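Local coordinates for protein GNAT family acetyltransferase (Mycobacterium smegmatis, PDB 6C30) that probably transfers an acetyl group from acetyl-coenzyme A to an amino group, as a RimJ-type N-acetyltransferase of the GNAT family, at residues E198-Q202 and S203-R207. Residues are numbered along the deposited sequence; the frame is centred on the assembly and turned at random.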
ATOM      1  N   GLU A 198       8.661 -26.121   8.998  1.00 20.71           N
ATOM      2  CA  GLU A 198       8.849 -26.548  10.393  1.00 20.48           C
ATOM      3  C   GLU A 198       9.692 -25.555  11.195  1.00 21.21           C
ATOM      4  O   GLU A 198       9.537 -25.444  12.411  1.00 21.17           O
ATOM      5  CB  GLU A 198       9.510 -27.933  10.455  1.00 22.59           C
ATOM      6  CG  GLU A 198       8.709 -29.064   9.813  1.00 22.09           C
ATOM      7  CD  GLU A 198       9.065 -29.284   8.353  1.00 24.01           C
ATOM      8  OE1 GLU A 198       9.716 -28.399   7.763  1.00 22.45           O
ATOM      9  OE2 GLU A 198       8.696 -30.339   7.798  1.00 22.56           O
ATOM     10  N   GLU A 199      10.587 -24.839  10.517  1.00 18.09           N
ATOM     11  CA  GLU A 199      11.527 -23.943  11.180  1.00 18.04           C
ATOM     12  C   GLU A 199      10.970 -22.542  11.391  1.00 18.45           C
ATOM     13  O   GLU A 199      11.586 -21.730  12.077  1.00 19.77           O
ATOM     14  CB  GLU A 199      12.819 -23.826  10.374  1.00 18.18           C
ATOM     15  CG  GLU A 199      13.457 -25.143   9.993  1.00 17.97           C
ATOM     16  CD  GLU A 199      14.678 -24.941   9.124  1.00 16.86           C
ATOM     17  OE1 GLU A 199      15.725 -24.479   9.635  1.00 18.16           O
ATOM     18  OE2 GLU A 199      14.588 -25.231   7.911  1.00 16.70           O
ATOM     19  N   LEU A 200       9.832 -22.248  10.776  1.00 19.61           N
ATOM     20  CA  LEU A 200       9.330 -20.872  10.802  1.00 19.98           C
ATOM     21  C   LEU A 200       9.061 -20.337  12.222  1.00 23.15           C
ATOM     22  O   LEU A 200       9.553 -19.264  12.553  1.00 21.65           O
ATOM     23  CB  LEU A 200       8.071 -20.734   9.940  1.00 22.18           C
ATOM     24  CG  LEU A 200       7.605 -19.277   9.832  1.00 26.56           C
ATOM     25  CD1 LEU A 200       8.669 -18.433   9.151  1.00 24.17           C
ATOM     26  CD2 LEU A 200       6.278 -19.171   9.095  1.00 28.50           C
ATOM     27  N   PRO A 201       8.311 -21.080  13.069  1.00 24.64           N
ATOM     28  CA  PRO A 201       7.986 -20.514  14.392  1.00 23.12           C
ATOM     29  C   PRO A 201       9.178 -20.068  15.236  1.00 25.02           C
ATOM     30  O   PRO A 201       9.077 -19.060  15.934  1.00 27.57           O
ATOM     31  CB  PRO A 201       7.268 -21.670  15.092  1.00 27.70           C
ATOM     32  CG  PRO A 201       6.664 -22.444  14.004  1.00 27.62           C
ATOM     33  CD  PRO A 201       7.663 -22.390  12.879  1.00 24.93           C
ATOM     34  N   GLN A 202      10.286 -20.792  15.178  1.00 23.09           N
ATOM     35  CA  GLN A 202      11.449 -20.460  15.996  1.00 29.21           C
ATOM     36  C   GLN A 202      12.431 -19.541  15.267  1.00 25.21           C
ATOM     37  O   GLN A 202      13.514 -19.246  15.773  1.00 23.04           O
ATOM     38  CB  GLN A 202      12.171 -21.739  16.433  1.00 31.96           C
ATOM     39  CG  GLN A 202      11.575 -22.432  17.652  1.00 40.22           C
ATOM     40  CD  GLN A 202      11.781 -21.650  18.932  1.00 48.01           C
ATOM     41  OE1 GLN A 202      10.827 -21.119  19.507  1.00 52.37           O
ATOM     42  NE2 GLN A 202      13.031 -21.559  19.383  1.00 47.35           N
ATOM     43  N   SER A 203      12.058 -19.086  14.073  1.00 23.23           N
ATOM     44  CA  SER A 203      12.989 -18.328  13.240  1.00 22.00           C
ATOM     45  C   SER A 203      12.966 -16.830  13.525  1.00 18.74           C
ATOM     46  O   SER A 203      11.948 -16.282  13.964  1.00 19.21           O
ATOM     47  CB  SER A 203      12.690 -18.553  11.752  1.00 19.70           C
ATOM     48  OG  SER A 203      11.498 -17.888  11.365  1.00 19.72           O
ATOM     49  N   ALA A 204      14.094 -16.177  13.263  1.00 18.61           N
ATOM     50  CA  ALA A 204      14.175 -14.726  13.302  1.00 19.23           C
ATOM     51  C   ALA A 204      13.153 -14.109  12.338  1.00 17.48           C
ATOM     52  O   ALA A 204      12.623 -13.031  12.608  1.00 18.70           O
ATOM     53  CB  ALA A 204      15.581 -14.257  12.962  1.00 21.70           C
ATOM     54  N   ALA A 205      12.874 -14.793  11.228  1.00 17.29           N
ATOM     55  CA  ALA A 205      11.898 -14.291  10.260  1.00 17.74           C
ATOM     56  C   ALA A 205      10.522 -14.122  10.895  1.00 17.20           C
ATOM     57  O   ALA A 205       9.844 -13.107  10.689  1.00 17.43           O
ATOM     58  CB  ALA A 205      11.806 -15.216   9.064  1.00 16.36           C
ATOM     59  N   HIS A 206      10.095 -15.123  11.659  1.00 19.54           N
ATOM     60  CA  HIS A 206       8.804 -15.036  12.324  1.00 17.16           C
ATOM     61  C   HIS A 206       8.799 -13.927  13.369  1.00 19.03           C
ATOM     62  O   HIS A 206       7.824 -13.187  13.472  1.00 17.46           O
ATOM     63  CB  HIS A 206       8.425 -16.360  12.978  1.00 22.35           C
ATOM     64  CG  HIS A 206       7.162 -16.280  13.774  1.00 26.64           C
ATOM     65  ND1 HIS A 206       5.916 -16.203  13.187  1.00 36.22           N
ATOM     66  CD2 HIS A 206       6.954 -16.219  15.110  1.00 28.66           C
ATOM     67  CE1 HIS A 206       4.994 -16.122  14.129  1.00 35.30           C
ATOM     68  NE2 HIS A 206       5.596 -16.128  15.304  1.00 33.71           N
ATOM     69  N   ARG A 207       9.884 -13.800  14.128  1.00 17.83           N
ATOM     70  CA  ARG A 207       9.951 -12.763  15.153  1.00 19.59           C
ATOM     71  C   ARG A 207       9.894 -11.380  14.514  1.00 18.97           C
ATOM     72  O   ARG A 207       9.254 -10.473  15.040  1.00 17.98           O
ATOM     73  CB  ARG A 207      11.212 -12.916  16.009  1.00 18.75           C
ATOM     74  CG  ARG A 207      11.171 -14.156  16.904  1.00 20.35           C
ATOM     75  CD  ARG A 207      12.275 -14.170  17.956  1.00 22.46           C
ATOM     76  NE  ARG A 207      13.615 -14.220  17.375  1.00 20.32           N
ATOM     77  CZ  ARG A 207      14.221 -15.336  16.982  1.00 21.41           C
ATOM     78  NH1 ARG A 207      13.601 -16.504  17.085  1.00 21.86           N
ATOM     79  NH2 ARG A 207      15.445 -15.275  16.475  1.00 24.13           N
TER
HETATM   80  O   HOH W   1      10.885 -17.402  17.794  1.00 28.87           O
HETATM   81  O   HOH W   2      16.310 -18.061  15.760  1.00 33.35           O
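Ser203 grips the carbonyl of Leu200 twice. Its hydroxyl donates to Leu200 O over 2.7 Å (OG to O), lying in the carbonyl plane on a lone pair, while its amide N reaches the same oxygen at 2.9 Å from above that plane, closing a type I beta turn from Leu200 to Ser203. With chi1 at 72°, OG sits between the backbone N and the carbonyl carbon of Ser203, where it also accepts from His206 N at 3.1 Å, a nearly straight bond (159°). The one hydroxyl thus ties the turn behind it to the first turn of the helix ahead. Leu200 CD1 lies 3.6 Å from Ser203 OG, and the Leu200 side chain also touches Asp140 and Phe143 of helix 130-143; Ala205 packs on Ala136 and Leu139 of that helix. His206 directs CB at the turn, 3.1 Å from Leu200 O; Leu200 O and Pro201 O lie obliquely to its ring, with CD2 3.6 Å from Pro201 O. Arg207 folds back along its own helix through a bend at chi3 (-63°), so that one face of the guanidinium covers Ser203 O and Ala204 CA, both off-centre under the group. NH1 donates to Gln202 O at 3.0 Å, from above the carbonyl plane and with a bent N-H angle. Two waters in the guanidinium plane complete this grip: one links NH1 to Pro201 O, the other NH2 to Gln202 O. The whole is a serine N-cap that is also the fourth residue of a type I beta turn, joining strand 186-196 of the GNAT sheet to the C-terminal helix 204-217.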